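Local coordinates for solute-binding periplasmic protein of iron/siderophore ABC transporter (Yersinia pestis, PDB 6B2X) that probably captures an iron-siderophore complex in the periplasm and delivers it to an ABC transporter of the inner membrane, at residues R57-E62 and D131-G136; A45-T50 and V157-V162; V82-D87 and I109-N114. All blocks are in the same frame, centred on the assembly; numbering follows the deposited sequence.

Contact 1 (R57-E62 and D131-G136)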
ATOM      1  N   ARG A  57      22.587  -2.001  -8.767  1.00 29.88           N
ATOM      2  CA  ARG A  57      21.665  -2.044  -9.902  1.00 33.05           C
ATOM      3  C   ARG A  57      20.484  -2.935  -9.532  1.00 28.30           C
ATOM      4  O   ARG A  57      20.589  -4.161  -9.600  1.00 29.97           O
ATOM      5  CB  ARG A  57      22.374  -2.544 -11.161  1.00 33.94           C
ATOM      6  CG  ARG A  57      23.447  -1.565 -11.685  1.00 37.06           C
ATOM      7  CD  ARG A  57      24.105  -2.077 -12.967  1.00 40.49           C
ATOM      8  NE  ARG A  57      24.909  -3.267 -12.689  1.00 46.35           N
ATOM      9  CZ  ARG A  57      26.132  -3.251 -12.159  1.00 48.77           C
ATOM     10  NH1 ARG A  57      26.727  -2.094 -11.868  1.00 42.56           N
ATOM     11  NH2 ARG A  57      26.766  -4.400 -11.931  1.00 44.24           N
ATOM     12  N   ILE A  58      19.360  -2.324  -9.160  1.00 23.95           N
ATOM     13  CA  ILE A  58      18.183  -3.054  -8.692  1.00 24.46           C
ATOM     14  C   ILE A  58      17.111  -3.057  -9.776  1.00 26.70           C
ATOM     15  O   ILE A  58      16.734  -2.001 -10.309  1.00 29.13           O
ATOM     16  CB  ILE A  58      17.633  -2.461  -7.385  1.00 23.08           C
ATOM     17  CG1 ILE A  58      18.653  -2.648  -6.243  1.00 26.19           C
ATOM     18  CG2 ILE A  58      16.341  -3.162  -7.008  1.00 24.38           C
ATOM     19  CD1 ILE A  58      18.671  -1.496  -5.237  1.00 23.59           C
ATOM     20  N   LEU A  59      16.598  -4.237 -10.070  1.00 27.74           N
ATOM     21  CA  LEU A  59      15.445  -4.421 -10.943  1.00 27.39           C
ATOM     22  C   LEU A  59      14.191  -4.557 -10.089  1.00 30.15           C
ATOM     23  O   LEU A  59      14.197  -5.289  -9.090  1.00 26.37           O
ATOM     24  CB  LEU A  59      15.636  -5.680 -11.780  1.00 26.60           C
ATOM     25  CG  LEU A  59      15.323  -5.730 -13.258  1.00 31.19           C
ATOM     26  CD1 LEU A  59      16.113  -4.680 -13.980  1.00 30.23           C
ATOM     27  CD2 LEU A  59      15.673  -7.116 -13.767  1.00 34.44           C
ATOM     28  N   LEU A  60      13.114  -3.869 -10.476  1.00 24.35           N
ATOM     29  CA  LEU A  60      11.843  -3.960  -9.756  1.00 25.87           C
ATOM     30  C   LEU A  60      10.817  -4.642 -10.658  1.00 28.79           C
ATOM     31  O   LEU A  60      10.290  -4.035 -11.600  1.00 24.59           O
ATOM     32  CB  LEU A  60      11.371  -2.588  -9.302  1.00 20.59           C
ATOM     33  CG  LEU A  60      12.334  -1.860  -8.369  1.00 21.05           C
ATOM     34  CD1 LEU A  60      11.701  -0.576  -7.954  1.00 24.33           C
ATOM     35  CD2 LEU A  60      12.672  -2.690  -7.130  1.00 23.51           C
ATOM     36  N   GLY A  61      10.516  -5.906 -10.344  1.00 24.33           N
ATOM     37  CA  GLY A  61       9.573  -6.669 -11.149  1.00 24.13           C
ATOM     38  C   GLY A  61       8.137  -6.226 -10.999  1.00 25.12           C
ATOM     39  O   GLY A  61       7.276  -6.663 -11.766  1.00 33.09           O
ATOM     40  N   GLU A  62       7.845  -5.400 -10.006  1.00 26.00           N
ATOM     41  CA  GLU A  62       6.600  -4.651  -9.968  1.00 28.10           C
ATOM     42  C   GLU A  62       6.999  -3.254  -9.557  1.00 27.63           C
ATOM     43  O   GLU A  62       7.629  -3.083  -8.508  1.00 26.31           O
ATOM     44  CB  GLU A  62       5.573  -5.242  -8.987  1.00 34.58           C
ATOM     45  CG  GLU A  62       4.991  -6.600  -9.403  1.00 33.52           C
ATOM     46  CD  GLU A  62       5.697  -7.786  -8.745  1.00 44.83           C
ATOM     47  OE1 GLU A  62       6.036  -8.754  -9.461  1.00 52.60           O
ATOM     48  OE2 GLU A  62       5.900  -7.768  -7.507  1.00 49.76           O
ATOM     49  N   ASP A 131      22.269  -6.324 -10.351  1.00 31.91           N
ATOM     50  CA  ASP A 131      22.827  -7.070  -9.223  1.00 33.80           C
ATOM     51  C   ASP A 131      21.781  -7.888  -8.494  1.00 31.78           C
ATOM     52  O   ASP A 131      22.107  -8.929  -7.910  1.00 32.52           O
ATOM     53  CB  ASP A 131      23.474  -6.114  -8.241  1.00 30.26           C
ATOM     54  CG  ASP A 131      24.591  -5.377  -8.857  1.00 38.10           C
ATOM     55  OD1 ASP A 131      25.325  -6.045  -9.623  1.00 42.04           O
ATOM     56  OD2 ASP A 131      24.710  -4.149  -8.622  1.00 36.22           O
ATOM     57  N   ILE A 132      20.530  -7.436  -8.509  1.00 30.54           N
ATOM     58  CA  ILE A 132      19.474  -8.095  -7.751  1.00 31.39           C
ATOM     59  C   ILE A 132      18.135  -7.696  -8.360  1.00 30.25           C
ATOM     60  O   ILE A 132      18.028  -6.698  -9.067  1.00 28.24           O
ATOM     61  CB  ILE A 132      19.586  -7.723  -6.248  1.00 30.33           C
ATOM     62  CG1 ILE A 132      18.902  -8.773  -5.372  1.00 34.93           C
ATOM     63  CG2 ILE A 132      19.053  -6.320  -5.991  1.00 32.22           C
ATOM     64  CD1 ILE A 132      19.146  -8.574  -3.887  1.00 35.63           C
ATOM     65  N   ALA A 133      17.106  -8.498  -8.104  1.00 31.65           N
ATOM     66  CA  ALA A 133      15.758  -8.185  -8.551  1.00 27.41           C
ATOM     67  C   ALA A 133      14.801  -8.418  -7.399  1.00 32.79           C
ATOM     68  O   ALA A 133      14.977  -9.360  -6.619  1.00 25.64           O
ATOM     69  CB  ALA A 133      15.350  -9.036  -9.762  1.00 27.08           C
ATOM     70  N   ILE A 134      13.793  -7.560  -7.290  1.00 27.51           N
ATOM     71  CA  ILE A 134      12.796  -7.655  -6.235  1.00 23.32           C
ATOM     72  C   ILE A 134      11.446  -7.933  -6.869  1.00 29.50           C
ATOM     73  O   ILE A 134      11.036  -7.234  -7.806  1.00 24.40           O
ATOM     74  CB  ILE A 134      12.717  -6.370  -5.400  1.00 27.29           C
ATOM     75  CG1 ILE A 134      14.100  -5.938  -4.909  1.00 25.05           C
ATOM     76  CG2 ILE A 134      11.711  -6.571  -4.265  1.00 29.54           C
ATOM     77  CD1 ILE A 134      14.818  -6.982  -4.076  1.00 32.09           C
ATOM     78  N   PHE A 135      10.743  -8.930  -6.339  1.00 29.52           N
ATOM     79  CA  PHE A 135       9.382  -9.246  -6.747  1.00 30.67           C
ATOM     80  C   PHE A 135       8.485  -9.323  -5.513  1.00 31.90           C
ATOM     81  O   PHE A 135       8.952  -9.532  -4.384  1.00 27.05           O
ATOM     82  CB  PHE A 135       9.321 -10.582  -7.543  1.00 31.44           C
ATOM     83  CG  PHE A 135       9.915 -10.508  -8.930  1.00 31.00           C
ATOM     84  CD1 PHE A 135      11.291 -10.456  -9.108  1.00 30.84           C
ATOM     85  CD2 PHE A 135       9.094 -10.474 -10.055  1.00 32.24           C
ATOM     86  CE1 PHE A 135      11.847 -10.374 -10.378  1.00 30.69           C
ATOM     87  CE2 PHE A 135       9.638 -10.398 -11.335  1.00 32.63           C
ATOM     88  CZ  PHE A 135      11.012 -10.350 -11.503  1.00 30.43           C
ATOM     89  N   GLY A 136       7.183  -9.169  -5.743  1.00 29.65           N
ATOM     90  CA  GLY A 136       6.179  -9.443  -4.735  1.00 31.59           C
ATOM     91  C   GLY A 136       5.639 -10.860  -4.862  1.00 35.73           C
ATOM     92  O   GLY A 136       5.617 -11.442  -5.944  1.00 38.82           O
TER

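Contact 2 (A45-T50 and V157-V162)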
ATOM      1  N   ALA A  45       9.090 -16.143   0.150  1.00 35.86           N
ATOM      2  CA  ALA A  45       8.682 -17.367  -0.516  1.00 38.67           C
ATOM      3  C   ALA A  45       9.434 -18.586   0.017  1.00 41.79           C
ATOM      4  O   ALA A  45       9.332 -19.669  -0.568  1.00 41.92           O
ATOM      5  CB  ALA A  45       8.880 -17.234  -2.028  1.00 34.87           C
ATOM      6  N   GLY A  46      10.191 -18.426   1.111  1.00 41.37           N
ATOM      7  CA  GLY A  46      11.009 -19.492   1.666  1.00 42.62           C
ATOM      8  C   GLY A  46      12.292 -19.776   0.909  1.00 42.83           C
ATOM      9  O   GLY A  46      13.098 -20.597   1.373  1.00 34.83           O
ATOM     10  N   ARG A  47      12.507 -19.135  -0.242  1.00 42.52           N
ATOM     11  CA  ARG A  47      13.707 -19.372  -1.037  1.00 38.47           C
ATOM     12  C   ARG A  47      14.943 -18.832  -0.339  1.00 31.30           C
ATOM     13  O   ARG A  47      14.907 -17.777   0.294  1.00 32.43           O
ATOM     14  CB  ARG A  47      13.582 -18.718  -2.418  1.00 32.95           C
ATOM     15  CG  ARG A  47      12.310 -19.078  -3.146  1.00 39.10           C
ATOM     16  CD  ARG A  47      11.971 -18.058  -4.228  1.00 36.16           C
ATOM     17  NE  ARG A  47      12.951 -18.086  -5.310  1.00 36.19           N
ATOM     18  CZ  ARG A  47      13.954 -17.233  -5.426  1.00 31.40           C
ATOM     19  NH1 ARG A  47      14.106 -16.272  -4.522  1.00 27.28           N
ATOM     20  NH2 ARG A  47      14.806 -17.351  -6.439  1.00 38.71           N
ATOM     21  N   THR A  48      16.053 -19.546  -0.489  1.00 34.89           N
ATOM     22  CA  THR A  48      17.349 -19.091   0.003  1.00 34.96           C
ATOM     23  C   THR A  48      18.093 -18.431  -1.146  1.00 31.73           C
ATOM     24  O   THR A  48      18.158 -18.986  -2.251  1.00 30.91           O
ATOM     25  CB  THR A  48      18.178 -20.245   0.554  1.00 30.60           C
ATOM     26  OG1 THR A  48      17.527 -20.789   1.706  1.00 40.87           O
ATOM     27  CG2 THR A  48      19.573 -19.758   0.929  1.00 27.14           C
ATOM     28  N   VAL A  49      18.659 -17.261  -0.883  1.00 31.43           N
ATOM     29  CA  VAL A  49      19.144 -16.395  -1.944  1.00 34.30           C
ATOM     30  C   VAL A  49      20.462 -15.798  -1.494  1.00 33.75           C
ATOM     31  O   VAL A  49      20.529 -15.172  -0.429  1.00 35.66           O
ATOM     32  CB  VAL A  49      18.142 -15.276  -2.266  1.00 37.24           C
ATOM     33  CG1 VAL A  49      18.833 -14.186  -3.018  1.00 31.91           C
ATOM     34  CG2 VAL A  49      16.951 -15.838  -3.040  1.00 37.02           C
ATOM     35  N   THR A  50      21.504 -15.976  -2.301  1.00 32.59           N
ATOM     36  CA  THR A  50      22.794 -15.395  -1.965  1.00 33.26           C
ATOM     37  C   THR A  50      22.769 -13.902  -2.247  1.00 35.15           C
ATOM     38  O   THR A  50      22.215 -13.451  -3.258  1.00 35.24           O
ATOM     39  CB  THR A  50      23.915 -16.073  -2.747  1.00 34.24           C
ATOM     40  OG1 THR A  50      23.804 -17.493  -2.626  1.00 33.07           O
ATOM     41  CG2 THR A  50      25.261 -15.656  -2.208  1.00 37.88           C
ATOM     42  N   VAL A 157      21.149 -14.373 -11.150  1.00 34.13           N
ATOM     43  CA  VAL A 157      20.739 -13.090 -10.584  1.00 37.02           C
ATOM     44  C   VAL A 157      19.892 -13.383  -9.350  1.00 36.45           C
ATOM     45  O   VAL A 157      18.911 -14.143  -9.453  1.00 33.68           O
ATOM     46  CB  VAL A 157      19.967 -12.223 -11.588  1.00 37.16           C
ATOM     47  CG1 VAL A 157      19.663 -10.859 -10.970  1.00 29.77           C
ATOM     48  CG2 VAL A 157      20.779 -12.033 -12.881  1.00 37.22           C
ATOM     49  N   PRO A 158      20.243 -12.852  -8.181  1.00 36.23           N
ATOM     50  CA  PRO A 158      19.423 -13.106  -6.991  1.00 35.72           C
ATOM     51  C   PRO A 158      18.069 -12.430  -7.132  1.00 33.96           C
ATOM     52  O   PRO A 158      17.981 -11.227  -7.411  1.00 34.07           O
ATOM     53  CB  PRO A 158      20.252 -12.511  -5.847  1.00 31.61           C
ATOM     54  CG  PRO A 158      21.175 -11.558  -6.498  1.00 36.74           C
ATOM     55  CD  PRO A 158      21.443 -12.063  -7.874  1.00 31.46           C
ATOM     56  N   VAL A 159      17.017 -13.237  -7.007  1.00 31.56           N
ATOM     57  CA  VAL A 159      15.630 -12.782  -6.985  1.00 29.08           C
ATOM     58  C   VAL A 159      15.133 -12.916  -5.552  1.00 32.03           C
ATOM     59  O   VAL A 159      15.212 -14.002  -4.962  1.00 34.93           O
ATOM     60  CB  VAL A 159      14.753 -13.591  -7.954  1.00 34.16           C
ATOM     61  CG1 VAL A 159      13.278 -13.268  -7.749  1.00 31.71           C
ATOM     62  CG2 VAL A 159      15.174 -13.339  -9.411  1.00 35.58           C
ATOM     63  N   VAL A 160      14.634 -11.818  -4.985  1.00 27.48           N
ATOM     64  CA  VAL A 160      14.164 -11.780  -3.601  1.00 34.21           C
ATOM     65  C   VAL A 160      12.679 -11.446  -3.612  1.00 31.46           C
ATOM     66  O   VAL A 160      12.268 -10.436  -4.201  1.00 29.56           O
ATOM     67  CB  VAL A 160      14.963 -10.769  -2.764  1.00 33.98           C
ATOM     68  CG1 VAL A 160      14.230 -10.423  -1.494  1.00 36.60           C
ATOM     69  CG2 VAL A 160      16.333 -11.344  -2.440  1.00 36.49           C
ATOM     70  N   PHE A 161      11.874 -12.295  -2.981  1.00 25.81           N
ATOM     71  CA  PHE A 161      10.431 -12.092  -2.885  1.00 28.38           C
ATOM     72  C   PHE A 161      10.061 -11.421  -1.567  1.00 29.82           C
ATOM     73  O   PHE A 161      10.541 -11.820  -0.499  1.00 29.42           O
ATOM     74  CB  PHE A 161       9.677 -13.414  -3.010  1.00 34.17           C
ATOM     75  CG  PHE A 161       9.491 -13.890  -4.431  1.00 34.54           C
ATOM     76  CD1 PHE A 161       8.346 -13.572  -5.141  1.00 35.36           C
ATOM     77  CD2 PHE A 161      10.455 -14.691  -5.041  1.00 32.78           C
ATOM     78  CE1 PHE A 161       8.165 -14.041  -6.455  1.00 38.31           C
ATOM     79  CE2 PHE A 161      10.290 -15.155  -6.342  1.00 35.90           C
ATOM     80  CZ  PHE A 161       9.143 -14.833  -7.054  1.00 34.93           C
ATOM     81  N   VAL A 162       9.223 -10.389  -1.653  1.00 26.44           N
ATOM     82  CA  VAL A 162       8.675  -9.696  -0.503  1.00 21.90           C
ATOM     83  C   VAL A 162       7.162  -9.789  -0.600  1.00 29.09           C
ATOM     84  O   VAL A 162       6.609 -10.312  -1.567  1.00 28.50           O
ATOM     85  CB  VAL A 162       9.109  -8.230  -0.430  1.00 23.69           C
ATOM     86  CG1 VAL A 162      10.616  -8.128  -0.403  1.00 23.34           C
ATOM     87  CG2 VAL A 162       8.510  -7.476  -1.640  1.00 26.97           C
TER

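Contact 3 (V82-D87 and I109-N114)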
ATOM      1  N   VAL A  82      17.688   0.304 -11.922  1.00 30.57           N
ATOM      2  CA  VAL A  82      18.080   0.247 -13.331  1.00 34.80           C
ATOM      3  C   VAL A  82      16.961  -0.255 -14.221  1.00 27.03           C
ATOM      4  O   VAL A  82      17.180  -0.442 -15.422  1.00 24.34           O
ATOM      5  CB  VAL A  82      19.358  -0.601 -13.561  1.00 27.93           C
ATOM      6  CG1 VAL A  82      20.552   0.015 -12.838  1.00 30.48           C
ATOM      7  CG2 VAL A  82      19.128  -2.014 -13.137  1.00 29.82           C
ATOM      8  N   GLY A  83      15.773  -0.494 -13.669  1.00 23.67           N
ATOM      9  CA  GLY A  83      14.667  -0.996 -14.458  1.00 21.18           C
ATOM     10  C   GLY A  83      13.513  -1.363 -13.559  1.00 25.47           C
ATOM     11  O   GLY A  83      13.706  -1.983 -12.503  1.00 26.56           O
ATOM     12  N   TRP A  84      12.306  -0.995 -13.959  1.00 22.17           N
ATOM     13  CA  TRP A  84      11.123  -1.436 -13.249  1.00 24.06           C
ATOM     14  C   TRP A  84       9.996  -1.745 -14.221  1.00 24.73           C
ATOM     15  O   TRP A  84       9.870  -1.143 -15.292  1.00 25.12           O
ATOM     16  CB  TRP A  84      10.666  -0.397 -12.220  1.00 22.32           C
ATOM     17  CG  TRP A  84      10.574   0.985 -12.718  1.00 21.02           C
ATOM     18  CD1 TRP A  84      10.416   1.407 -14.037  1.00 22.60           C
ATOM     19  CD2 TRP A  84      10.566   2.163 -11.923  1.00 19.11           C
ATOM     20  NE1 TRP A  84      10.365   2.767 -14.083  1.00 21.16           N
ATOM     21  CE2 TRP A  84      10.447   3.263 -12.806  1.00 20.92           C
ATOM     22  CE3 TRP A  84      10.689   2.406 -10.553  1.00 17.70           C
ATOM     23  CZ2 TRP A  84      10.436   4.576 -12.355  1.00 18.97           C
ATOM     24  CZ3 TRP A  84      10.675   3.701 -10.102  1.00 21.66           C
ATOM     25  CH2 TRP A  84      10.560   4.782 -11.007  1.00 22.10           C
ATOM     26  N   GLN A  85       9.178  -2.700 -13.827  1.00 27.10           N
ATOM     27  CA  GLN A  85       7.881  -2.863 -14.451  1.00 28.26           C
ATOM     28  C   GLN A  85       7.120  -1.546 -14.309  1.00 28.96           C
ATOM     29  O   GLN A  85       7.378  -0.752 -13.394  1.00 23.14           O
ATOM     30  CB  GLN A  85       7.157  -4.032 -13.782  1.00 29.22           C
ATOM     31  CG  GLN A  85       5.958  -4.563 -14.517  1.00 30.34           C
ATOM     32  CD  GLN A  85       4.704  -4.178 -13.844  1.00 38.27           C
ATOM     33  OE1 GLN A  85       4.672  -3.175 -13.159  1.00 46.64           O
ATOM     34  NE2 GLN A  85       3.657  -4.990 -13.991  1.00 46.31           N
ATOM     35  N   GLY A  86       6.207  -1.285 -15.250  1.00 28.88           N
ATOM     36  CA  GLY A  86       5.650   0.046 -15.412  1.00 25.01           C
ATOM     37  C   GLY A  86       4.572   0.465 -14.433  1.00 32.25           C
ATOM     38  O   GLY A  86       4.161   1.625 -14.505  1.00 29.01           O
ATOM     39  N   ASP A  87       4.107  -0.425 -13.535  1.00 24.76           N
ATOM     40  CA  ASP A  87       2.936  -0.135 -12.700  1.00 26.71           C
ATOM     41  C   ASP A  87       3.072   1.186 -11.966  1.00 25.85           C
ATOM     42  O   ASP A  87       2.079   1.876 -11.742  1.00 30.25           O
ATOM     43  CB  ASP A  87       2.694  -1.240 -11.650  1.00 32.50           C
ATOM     44  CG  ASP A  87       2.101  -2.512 -12.243  1.00 42.62           C
ATOM     45  OD1 ASP A  87       1.824  -2.514 -13.461  1.00 42.22           O
ATOM     46  OD2 ASP A  87       1.896  -3.510 -11.485  1.00 45.23           O
ATOM     47  N   ILE A 109      14.375   5.776 -16.636  1.00 24.60           N
ATOM     48  CA  ILE A 109      14.474   4.433 -16.052  1.00 22.21           C
ATOM     49  C   ILE A 109      13.697   3.482 -16.955  1.00 22.79           C
ATOM     50  O   ILE A 109      12.491   3.678 -17.176  1.00 27.84           O
ATOM     51  CB  ILE A 109      13.953   4.375 -14.608  1.00 24.34           C
ATOM     52  CG1 ILE A 109      14.891   5.152 -13.668  1.00 23.75           C
ATOM     53  CG2 ILE A 109      13.801   2.907 -14.178  1.00 23.59           C
ATOM     54  CD1 ILE A 109      14.323   5.397 -12.301  1.00 19.87           C
ATOM     55  N   PRO A 110      14.341   2.453 -17.501  1.00 24.34           N
ATOM     56  CA  PRO A 110      13.650   1.560 -18.437  1.00 21.19           C
ATOM     57  C   PRO A 110      12.427   0.892 -17.830  1.00 25.99           C
ATOM     58  O   PRO A 110      12.418   0.503 -16.654  1.00 27.38           O
ATOM     59  CB  PRO A 110      14.727   0.529 -18.795  1.00 28.33           C
ATOM     60  CG  PRO A 110      16.025   1.217 -18.533  1.00 25.40           C
ATOM     61  CD  PRO A 110      15.782   2.143 -17.388  1.00 24.31           C
ATOM     62  N   LEU A 111      11.401   0.730 -18.670  1.00 29.81           N
ATOM     63  CA  LEU A 111      10.126   0.130 -18.297  1.00 24.91           C
ATOM     64  C   LEU A 111      10.059  -1.289 -18.843  1.00 28.11           C
ATOM     65  O   LEU A 111      10.043  -1.490 -20.059  1.00 27.18           O
ATOM     66  CB  LEU A 111       8.957   0.941 -18.840  1.00 31.56           C
ATOM     67  CG  LEU A 111       8.697   2.332 -18.288  1.00 32.47           C
ATOM     68  CD1 LEU A 111       7.536   2.982 -19.051  1.00 32.61           C
ATOM     69  CD2 LEU A 111       8.352   2.201 -16.831  1.00 28.01           C
ATOM     70  N   ILE A 112       9.985  -2.266 -17.954  1.00 28.14           N
ATOM     71  CA  ILE A 112      10.062  -3.666 -18.345  1.00 26.37           C
ATOM     72  C   ILE A 112       8.669  -4.163 -18.688  1.00 27.32           C
ATOM     73  O   ILE A 112       7.762  -4.115 -17.854  1.00 28.35           O
ATOM     74  CB  ILE A 112      10.680  -4.523 -17.234  1.00 25.63           C
ATOM     75  CG1 ILE A 112      11.970  -3.899 -16.708  1.00 23.97           C
ATOM     76  CG2 ILE A 112      10.924  -5.927 -17.748  1.00 30.67           C
ATOM     77  CD1 ILE A 112      12.483  -4.575 -15.434  1.00 33.75           C
ATOM     78  N   GLY A 113       8.503  -4.652 -19.909  1.00 31.38           N
ATOM     79  CA  GLY A 113       7.256  -5.269 -20.299  1.00 32.37           C
ATOM     80  C   GLY A 113       7.298  -5.628 -21.769  1.00 37.63           C
ATOM     81  O   GLY A 113       8.336  -5.512 -22.431  1.00 29.79           O
ATOM     82  N   ASN A 114       6.151  -6.071 -22.270  1.00 44.99           N
ATOM     83  CA  ASN A 114       5.994  -6.316 -23.696  1.00 47.71           C
ATOM     84  C   ASN A 114       5.021  -5.335 -24.342  1.00 48.62           C
ATOM     85  O   ASN A 114       4.592  -5.562 -25.478  1.00 50.75           O
ATOM     86  CB  ASN A 114       5.564  -7.763 -23.932  1.00 48.61           C
ATOM     87  CG  ASN A 114       6.683  -8.756 -23.629  1.00 52.92           C
ATOM     88  OD1 ASN A 114       7.786  -8.667 -24.191  1.00 50.09           O
ATOM     89  ND2 ASN A 114       6.406  -9.708 -22.729  1.00 44.75           N
TER
HETATM   90  O   HOH W   1      10.593   5.441 -16.162  1.00 22.84           O

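Contact 1 (R57-E62 and D131-G136)
Phe135 lays one face of its ring against the backbone of Gly61, whose CA stands 4.0 Å from the ring centroid, 20° off the normal, in a CH-pi contact. Having no side chain, glycine lets the ring come down on its CA. Beside it, the bend of Glu62 at chi2 (97°) brings OE2, with its syn lone pair, to Gly136 N at 2.6 Å. At the other end the carboxylate of Asp131 lies over one face of the Arg57 guanidinium. Arg57 NH2 and Asp131 OD1 are 3.2 Å apart with the oxygen well out of the guanidinium plane, so between these two groups charge alone acts; Arg57 NE bonds instead to Asn129 O, and Asp131 OD2 takes the N-H of Glu56. Asp131 N also donates to Arg57 O at 2.8 Å. From here the backbones pair in parallel: Leu59 N gives a nearly straight bond to Ile132 O (3.0 Å, 173°), and Ile134 N reaches Leu59 O at 2.9 Å. Ile58 CG1 lies alongside Ile132 CG2 at 3.7 Å, and Leu60 packs beside Ile134; branched aliphatic chains suit this buried face. The two are adjacent inner strands of a parallel, Rossmann-like sheet (order 3-2-1-4-5), consistent with one lobe of a periplasmic binding protein.

Contact 2 (A45-T50 and V157-V162)
An N-terminal beta-hairpin, strands 40-42 and 48-50, lies against the outermost strand, 159-162, of a parallel sheet, and between 45-50 and 157-162 side chains do most of the joining. Arg47 reaches across from the hairpin: its NH1 donates to Val159 O at 2.6 Å, with an N-H...O angle of 142°. The chain bends at chi3 (67°), and one guanidinium face has Val159 CG1 and Phe161 CE2 over it, guanidinium and ring planes 64° apart. NH1 also makes a salt bridge with Asp43, and NH2 one with Glu153 of helix 147-154, so an arginine, with several N-H groups, can tie hairpin, strand and helix together. Its aliphatic part is used too, Arg47 CD lying 3.8 Å from Phe161 CD2. Because the last strand of an alpha/beta sheet has no further parallel neighbour, its outward edge is available to such a hairpin; here Phe161 bonds through its backbone with Met44, and its N-H is taken by Asp43 OD2. Ala45, small enough to sit close, sets its CB 4.0 Å from Phe161 CB. Farther along, buried Val49 divides its methyls: CG1 packs on Pro158 CB at 3.6 Å and on Val160 CG2 at 3.8 Å, while CG2 lies 3.2 Å from Val159 O.

Contact 3 (V82-D87 and I109-N114)
Trp84 and Ile109 meet at about a right angle, the methyl CG2 of Ile109 standing over the five-membered ring, 3.6 Å from its centroid and 16° off the normal. The indole is brought there by a chi1 of 48°, which sets CG between the backbone N and carbonyl carbon. A flat, wide ring suits this buried place, offering a face to Ile109 while Trp84 CD1 lies 3.6 Å from Leu111 CD2. Its one polar atom, NE1, is met by a weak bond of 3.4 Å to the oxygen of a water in the ring plane, and that water donates in turn to Ile109 O at 2.8 Å. Trp84 N donates to Pro110 O at 3.1 Å, and Trp84 O accepts Ile112 N at 2.9 Å, although this donor stands above the carbonyl plane, 45° out of it. Gly83 CA adds a C-H...O contact to the carbonyl of Pro110. Leu111 N turns elsewhere, to Ser121 OG. On the other face Ile112 rests its CD1 3.9 Å from Gly83 C, where glycine brings no side chain. Strand 81-85, helices 87-91 and 93-102 and the weakly bonded strand 111-112 form a beta-alpha-beta crossover at the border of the parallel sheet.

Overall arrangement
All three contacts reach the same five-stranded parallel sheet, whose order is 111-112, 81-85, 58-60, 132-136 and 159-162. Contact 1 pairs strand 58-60 with strand 132-136 inside it, contact 3 adds the short border strand 111-112, and contact 2 sets the N-terminal hairpin against the opposite border. The centre of contact 1 is about 10 Å from that of contact 2 and of contact 3, with probable backbone hydrogen bonds between; contacts 2 and 3 have centres about 20 Å apart, nearest atoms about 9 Å. Along the chain, contact 2 encloses contact 1, which encloses contact 3. The sheet probably belongs to one lobe; a second, mixed sheet (217-221, 275-280, 326-330 and others) would core the other, consistent with siderophore capture between lobes.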